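3-dehydroquinate dehydratase (Clostridium difficile, PDB 4H3D) catalyses the cis-dehydration of 3-dehydroquinate to 3-dehydroshikimate through a covalent imine intermediate, the third step of the chorismate pathway. Local coordinates at residues M4-N12 with F196-I204. Sequence-based numbering, arbitrary orientation.
Sequences MKRKVQVKN and FKIYADRPI
Lys5 reaches across to the C-terminal end of helix 182-199 and spends its ammonium group on three partners. NZ donates to Phe196 O at 2.8 Å and to a water, at 2.6 Å from NZ, that passes a hydrogen bond on to Arg202 O. The same NZ sits over a face of the Phe196 ring, 3.3 Å from its centroid and 20° off the normal, a cation-pi contact displaced toward CD1. A chain extended beyond CG gives the lysine this span, and its methylenes run past the carbonyl of Ala200. Where the backbones approach, Arg6 N donates to Asp201 O at 3.1 Å, nearly straight at hydrogen (169°) but from above the carbonyl plane.

Beyond that bond, in the conformer described here, one of two for Arg6, Arg6 and Arg202 travel side by side, CG of Arg6 against CB of Arg202 (3.5 Å), until NH1 of Arg6 lies over a face of the Arg202 guanidinium, toward its NH2 side, the two planes 36° apart. Acidic and carbonyl partners probably offset this meeting of like charges: Asp201 OD1 takes both NE and NH1 of Arg202 in that guanidinium's plane, Arg202 NH2 donates to Ala170 O, and in this conformer Arg6 NH2 bridges to Asp171. Farther along, Val8 CG2 rests on Pro203 CD at 3.8 Å, and Leu172 of strand 172-177 touches both side chains.

The contact illustrates how a TIM barrel can be closed at the end away from the active site: an N-terminal extension, leading into the hairpin of strands 8-10 and 13-15, packs against the alpha-to-beta loop between helix 182-199 and strand 205-208.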
ATOM      1  N   MET B   4      20.840 -16.042   9.889  1.00 61.20           N
ATOM      2  CA  MET B   4      20.149 -14.771  10.162  1.00 59.41           C
ATOM      3  C   MET B   4      20.673 -13.781   9.107  1.00 54.91           C
ATOM      4  O   MET B   4      21.197 -14.203   8.058  1.00 54.00           O
ATOM      5  CB  MET B   4      20.450 -14.302  11.598  1.00 62.02           C
ATOM      6  CG  MET B   4      19.279 -13.580  12.325  1.00 67.26           C
ATOM      7  SD  MET B   4      18.658 -12.041  11.602  1.00 74.73           S
ATOM      8  CE  MET B   4      17.341 -11.636  12.762  1.00 70.80           C
ATOM      9  N   LYS B   5      20.541 -12.483   9.369  1.00 50.50           N
ATOM     10  CA  LYS B   5      20.984 -11.472   8.420  1.00 46.20           C
ATOM     11  C   LYS B   5      21.766 -10.365   9.070  1.00 44.14           C
ATOM     12  O   LYS B   5      21.554 -10.046  10.233  1.00 46.32           O
ATOM     13  CB  LYS B   5      19.782 -10.803   7.773  1.00 43.85           C
ATOM     14  CG  LYS B   5      18.813 -11.714   7.096  1.00 45.24           C
ATOM     15  CD  LYS B   5      17.737 -10.876   6.405  1.00 42.08           C
ATOM     16  CE  LYS B   5      16.707 -11.729   5.728  1.00 38.28           C
ATOM     17  NZ  LYS B   5      15.730 -10.859   5.058  1.00 38.23           N
ATOM     18  N   ARG B   6      22.668  -9.763   8.301  0.50 42.08           N
ATOM     19  CA  ARG B   6      23.428  -8.621   8.765  0.50 40.95           C
ATOM     20  C   ARG B   6      22.543  -7.386   8.661  0.50 39.45           C
ATOM     21  O   ARG B   6      21.620  -7.336   7.839  0.50 36.65           O
ATOM     22  CB  ARG B   6      24.686  -8.442   7.905  0.50 40.10           C
ATOM     23  CG  ARG B   6      24.398  -8.522   6.426  0.50 38.97           C
ATOM     24  CD  ARG B   6      25.629  -8.839   5.568  0.50 38.70           C
ATOM     25  NE  ARG B   6      26.298  -7.657   5.028  0.50 37.14           N
ATOM     26  CZ  ARG B   6      27.202  -7.710   4.055  0.50 32.94           C
ATOM     27  NH1 ARG B   6      27.542  -8.879   3.536  0.50 34.49           N
ATOM     28  NH2 ARG B   6      27.765  -6.601   3.602  0.50 29.96           N
ATOM     29  N   LYS B   7      22.792  -6.411   9.525  1.00 39.12           N
ATOM     30  CA  LYS B   7      22.095  -5.131   9.451  1.00 38.41           C
ATOM     31  C   LYS B   7      23.130  -4.211   8.843  1.00 34.99           C
ATOM     32  O   LYS B   7      24.333  -4.507   8.889  1.00 35.17           O
ATOM     33  CB  LYS B   7      21.643  -4.622  10.832  1.00 40.83           C
ATOM     34  CG  LYS B   7      20.239  -5.097  11.280  1.00 46.61           C
ATOM     35  CD  LYS B   7      20.165  -6.587  11.591  1.00 55.03           C
ATOM     36  CE  LYS B   7      18.704  -7.057  11.840  1.00 58.52           C
ATOM     37  NZ  LYS B   7      18.014  -6.323  12.950  1.00 61.61           N
ATOM     38  N   VAL B   8      22.696  -3.120   8.241  1.00 31.86           N
ATOM     39  CA  VAL B   8      23.637  -2.178   7.666  1.00 29.12           C
ATOM     40  C   VAL B   8      23.518  -0.863   8.424  1.00 30.36           C
ATOM     41  O   VAL B   8      22.508  -0.189   8.324  1.00 29.21           O
ATOM     42  CB  VAL B   8      23.388  -1.972   6.183  1.00 28.47           C
ATOM     43  CG1 VAL B   8      24.317  -0.911   5.639  1.00 28.26           C
ATOM     44  CG2 VAL B   8      23.573  -3.272   5.439  1.00 25.86           C
ATOM     45  N   GLN B   9      24.553  -0.523   9.197  1.00 31.76           N
ATOM     46  CA  GLN B   9      24.565   0.711   9.980  1.00 34.29           C
ATOM     47  C   GLN B   9      25.248   1.817   9.185  1.00 34.32           C
ATOM     48  O   GLN B   9      26.349   1.628   8.666  1.00 35.16           O
ATOM     49  CB  GLN B   9      25.312   0.493  11.296  1.00 37.31           C
ATOM     50  CG  GLN B   9      25.232   1.664  12.305  1.00 44.12           C
ATOM     51  CD  GLN B   9      23.873   1.788  13.009  1.00 49.35           C
ATOM     52  OE1 GLN B   9      23.543   2.846  13.558  1.00 48.91           O
ATOM     53  NE2 GLN B   9      23.089   0.707  13.000  1.00 47.68           N
ATOM     54  N   VAL B  10      24.571   2.952   9.058  1.00 33.71           N
ATOM     55  CA  VAL B  10      25.128   4.141   8.407  1.00 35.33           C
ATOM     56  C   VAL B  10      24.856   5.285   9.384  1.00 36.22           C
ATOM     57  O   VAL B  10      23.713   5.479   9.822  1.00 33.20           O
ATOM     58  CB  VAL B  10      24.536   4.396   6.988  1.00 33.27           C
ATOM     59  CG1 VAL B  10      25.014   3.331   6.023  1.00 35.02           C
ATOM     60  CG2 VAL B  10      23.007   4.462   7.013  1.00 31.38           C
ATOM     61  N   LYS B  11      25.907   6.014   9.767  1.00 39.75           N
ATOM     62  CA  LYS B  11      25.765   7.019  10.821  1.00 42.16           C
ATOM     63  C   LYS B  11      25.021   6.303  11.959  1.00 42.08           C
ATOM     64  O   LYS B  11      25.392   5.173  12.295  1.00 43.73           O
ATOM     65  CB  LYS B  11      25.102   8.312  10.306  1.00 42.07           C
ATOM     66  CG  LYS B  11      26.033   9.499  10.176  1.00 46.82           C
ATOM     67  CD  LYS B  11      27.203   9.267   9.299  1.00 52.55           C
ATOM     68  CE  LYS B  11      28.122  10.479   9.308  1.00 57.09           C
ATOM     69  NZ  LYS B  11      29.375  10.235   8.541  1.00 59.71           N
ATOM     70  N   ASN B  12      23.974   6.920  12.491  0.60 41.35           N
ATOM     71  CA  ASN B  12      23.220   6.360  13.590  0.60 42.70           C
ATOM     72  C   ASN B  12      21.881   5.741  13.136  0.60 41.25           C
ATOM     73  O   ASN B  12      20.938   5.659  13.917  0.60 43.20           O
ATOM     74  CB  ASN B  12      22.980   7.473  14.615  0.60 45.34           C
ATOM     75  CG  ASN B  12      24.257   8.266  14.924  0.60 44.78           C
ATOM     76  OD1 ASN B  12      25.295   7.696  15.278  0.60 36.32           O
ATOM     77  ND2 ASN B  12      24.179   9.588  14.784  0.60 47.32           N
ATOM     78  N   PHE B 196      13.821 -11.996   0.532  1.00 26.84           N
ATOM     79  CA  PHE B 196      13.860 -11.669   1.948  1.00 27.63           C
ATOM     80  C   PHE B 196      13.836 -12.911   2.827  1.00 28.71           C
ATOM     81  O   PHE B 196      14.641 -13.050   3.762  1.00 29.97           O
ATOM     82  CB  PHE B 196      12.648 -10.772   2.305  1.00 27.91           C
ATOM     83  CG  PHE B 196      12.630 -10.305   3.738  1.00 30.86           C
ATOM     84  CD1 PHE B 196      13.319  -9.147   4.119  1.00 29.30           C
ATOM     85  CD2 PHE B 196      11.920 -11.003   4.699  1.00 33.48           C
ATOM     86  CE1 PHE B 196      13.300  -8.701   5.431  1.00 33.57           C
ATOM     87  CE2 PHE B 196      11.898 -10.570   6.024  1.00 39.52           C
ATOM     88  CZ  PHE B 196      12.596  -9.406   6.390  1.00 35.51           C
ATOM     89  N   LYS B 197      12.936 -13.823   2.513  1.00 29.27           N
ATOM     90  CA  LYS B 197      12.733 -15.009   3.332  1.00 31.81           C
ATOM     91  C   LYS B 197      13.708 -16.164   3.130  1.00 33.39           C
ATOM     92  O   LYS B 197      14.115 -16.798   4.101  1.00 31.42           O
ATOM     93  CB  LYS B 197      11.323 -15.539   3.134  1.00 33.71           C
ATOM     94  CG  LYS B 197      10.253 -14.811   3.915  1.00 36.40           C
ATOM     95  CD  LYS B 197       8.954 -15.568   3.784  1.00 41.58           C
ATOM     96  CE  LYS B 197       7.996 -15.257   4.890  1.00 45.35           C
ATOM     97  NZ  LYS B 197       6.741 -16.084   4.736  1.00 46.45           N
ATOM     98  N   ILE B 198      14.084 -16.415   1.879  1.00 32.63           N
ATOM     99  CA  ILE B 198      14.872 -17.591   1.518  1.00 33.46           C
ATOM    100  C   ILE B 198      16.342 -17.358   1.196  1.00 32.93           C
ATOM    101  O   ILE B 198      17.197 -18.094   1.698  1.00 31.43           O
ATOM    102  CB  ILE B 198      14.232 -18.293   0.287  1.00 36.02           C
ATOM    103  CG1 ILE B 198      12.758 -18.614   0.567  1.00 38.80           C
ATOM    104  CG2 ILE B 198      15.003 -19.578  -0.084  1.00 35.27           C
ATOM    105  CD1 ILE B 198      12.015 -19.091  -0.636  1.00 44.33           C
ATOM    106  N   TYR B 199      16.645 -16.333   0.384  1.00 30.10           N
ATOM    107  CA  TYR B 199      18.020 -16.134  -0.117  1.00 30.87           C
ATOM    108  C   TYR B 199      18.859 -15.014   0.472  1.00 29.75           C
ATOM    109  O   TYR B 199      20.074 -15.101   0.459  1.00 29.18           O
ATOM    110  CB  TYR B 199      17.985 -15.936  -1.634  1.00 30.99           C
ATOM    111  CG  TYR B 199      17.368 -17.081  -2.365  1.00 36.86           C
ATOM    112  CD1 TYR B 199      18.045 -18.285  -2.492  1.00 42.50           C
ATOM    113  CD2 TYR B 199      16.106 -16.975  -2.930  1.00 38.99           C
ATOM    114  CE1 TYR B 199      17.487 -19.347  -3.158  1.00 44.54           C
ATOM    115  CE2 TYR B 199      15.536 -18.040  -3.602  1.00 41.86           C
ATOM    116  CZ  TYR B 199      16.237 -19.225  -3.714  1.00 45.93           C
ATOM    117  OH  TYR B 199      15.692 -20.299  -4.372  1.00 48.30           O
ATOM    118  N   ALA B 200      18.226 -13.967   0.981  1.00 27.64           N
ATOM    119  CA  ALA B 200      18.953 -12.817   1.476  1.00 27.47           C
ATOM    120  C   ALA B 200      19.637 -13.025   2.825  1.00 29.19           C
ATOM    121  O   ALA B 200      19.054 -13.591   3.761  1.00 27.65           O
ATOM    122  CB  ALA B 200      18.024 -11.618   1.553  1.00 26.83           C
ATOM    123  N   ASP B 201      20.886 -12.579   2.925  1.00 28.14           N
ATOM    124  CA  ASP B 201      21.561 -12.581   4.219  1.00 29.93           C
ATOM    125  C   ASP B 201      21.911 -11.146   4.598  1.00 28.14           C
ATOM    126  O   ASP B 201      22.752 -10.915   5.444  1.00 30.15           O
ATOM    127  CB  ASP B 201      22.764 -13.528   4.266  1.00 30.88           C
ATOM    128  CG  ASP B 201      23.879 -13.145   3.313  1.00 35.28           C
ATOM    129  OD1 ASP B 201      23.820 -12.084   2.640  1.00 34.64           O
ATOM    130  OD2 ASP B 201      24.837 -13.941   3.242  1.00 39.32           O
ATOM    131  N   ARG B 202      21.234 -10.194   3.944  1.00 26.89           N
ATOM    132  CA  ARG B 202      21.405  -8.757   4.199  1.00 25.92           C
ATOM    133  C   ARG B 202      20.135  -8.031   3.716  1.00 24.04           C
ATOM    134  O   ARG B 202      19.290  -8.636   3.041  1.00 23.89           O
ATOM    135  CB  ARG B 202      22.630  -8.236   3.459  1.00 24.39           C
ATOM    136  CG  ARG B 202      22.478  -8.233   1.952  1.00 24.43           C
ATOM    137  CD  ARG B 202      23.843  -8.292   1.288  1.00 26.81           C
ATOM    138  NE  ARG B 202      24.482  -9.602   1.470  1.00 27.27           N
ATOM    139  CZ  ARG B 202      25.751  -9.878   1.161  1.00 27.68           C
ATOM    140  NH1 ARG B 202      26.234 -11.099   1.354  1.00 25.83           N
ATOM    141  NH2 ARG B 202      26.542  -8.940   0.669  1.00 27.20           N
ATOM    142  N   PRO B 203      19.999  -6.739   4.052  1.00 22.60           N
ATOM    143  CA  PRO B 203      18.786  -6.055   3.617  1.00 23.79           C
ATOM    144  C   PRO B 203      18.823  -5.785   2.124  1.00 22.06           C
ATOM    145  O   PRO B 203      19.910  -5.654   1.542  1.00 21.98           O
ATOM    146  CB  PRO B 203      18.799  -4.743   4.419  1.00 23.28           C
ATOM    147  CG  PRO B 203      19.937  -4.903   5.436  1.00 26.12           C
ATOM    148  CD  PRO B 203      20.893  -5.841   4.791  1.00 22.71           C
ATOM    149  N   ILE B 204      17.638  -5.736   1.522  1.00 20.81           N
ATOM    150  CA  ILE B 204      17.478  -5.485   0.110  1.00 20.01           C
ATOM    151  C   ILE B 204      16.528  -4.324  -0.093  1.00 19.92           C
ATOM    152  O   ILE B 204      15.741  -3.972   0.810  1.00 21.39           O
ATOM    153  CB  ILE B 204      16.954  -6.723  -0.654  1.00 20.61           C
ATOM    154  CG1 ILE B 204      15.524  -7.073  -0.215  1.00 22.24           C
ATOM    155  CG2 ILE B 204      17.917  -7.938  -0.430  1.00 20.22           C
ATOM    156  CD1 ILE B 204      14.915  -8.240  -0.946  1.00 18.39           C
TER
HETATM  157  O   HOH W   1      16.561  -9.089   3.307  1.00 26.26           O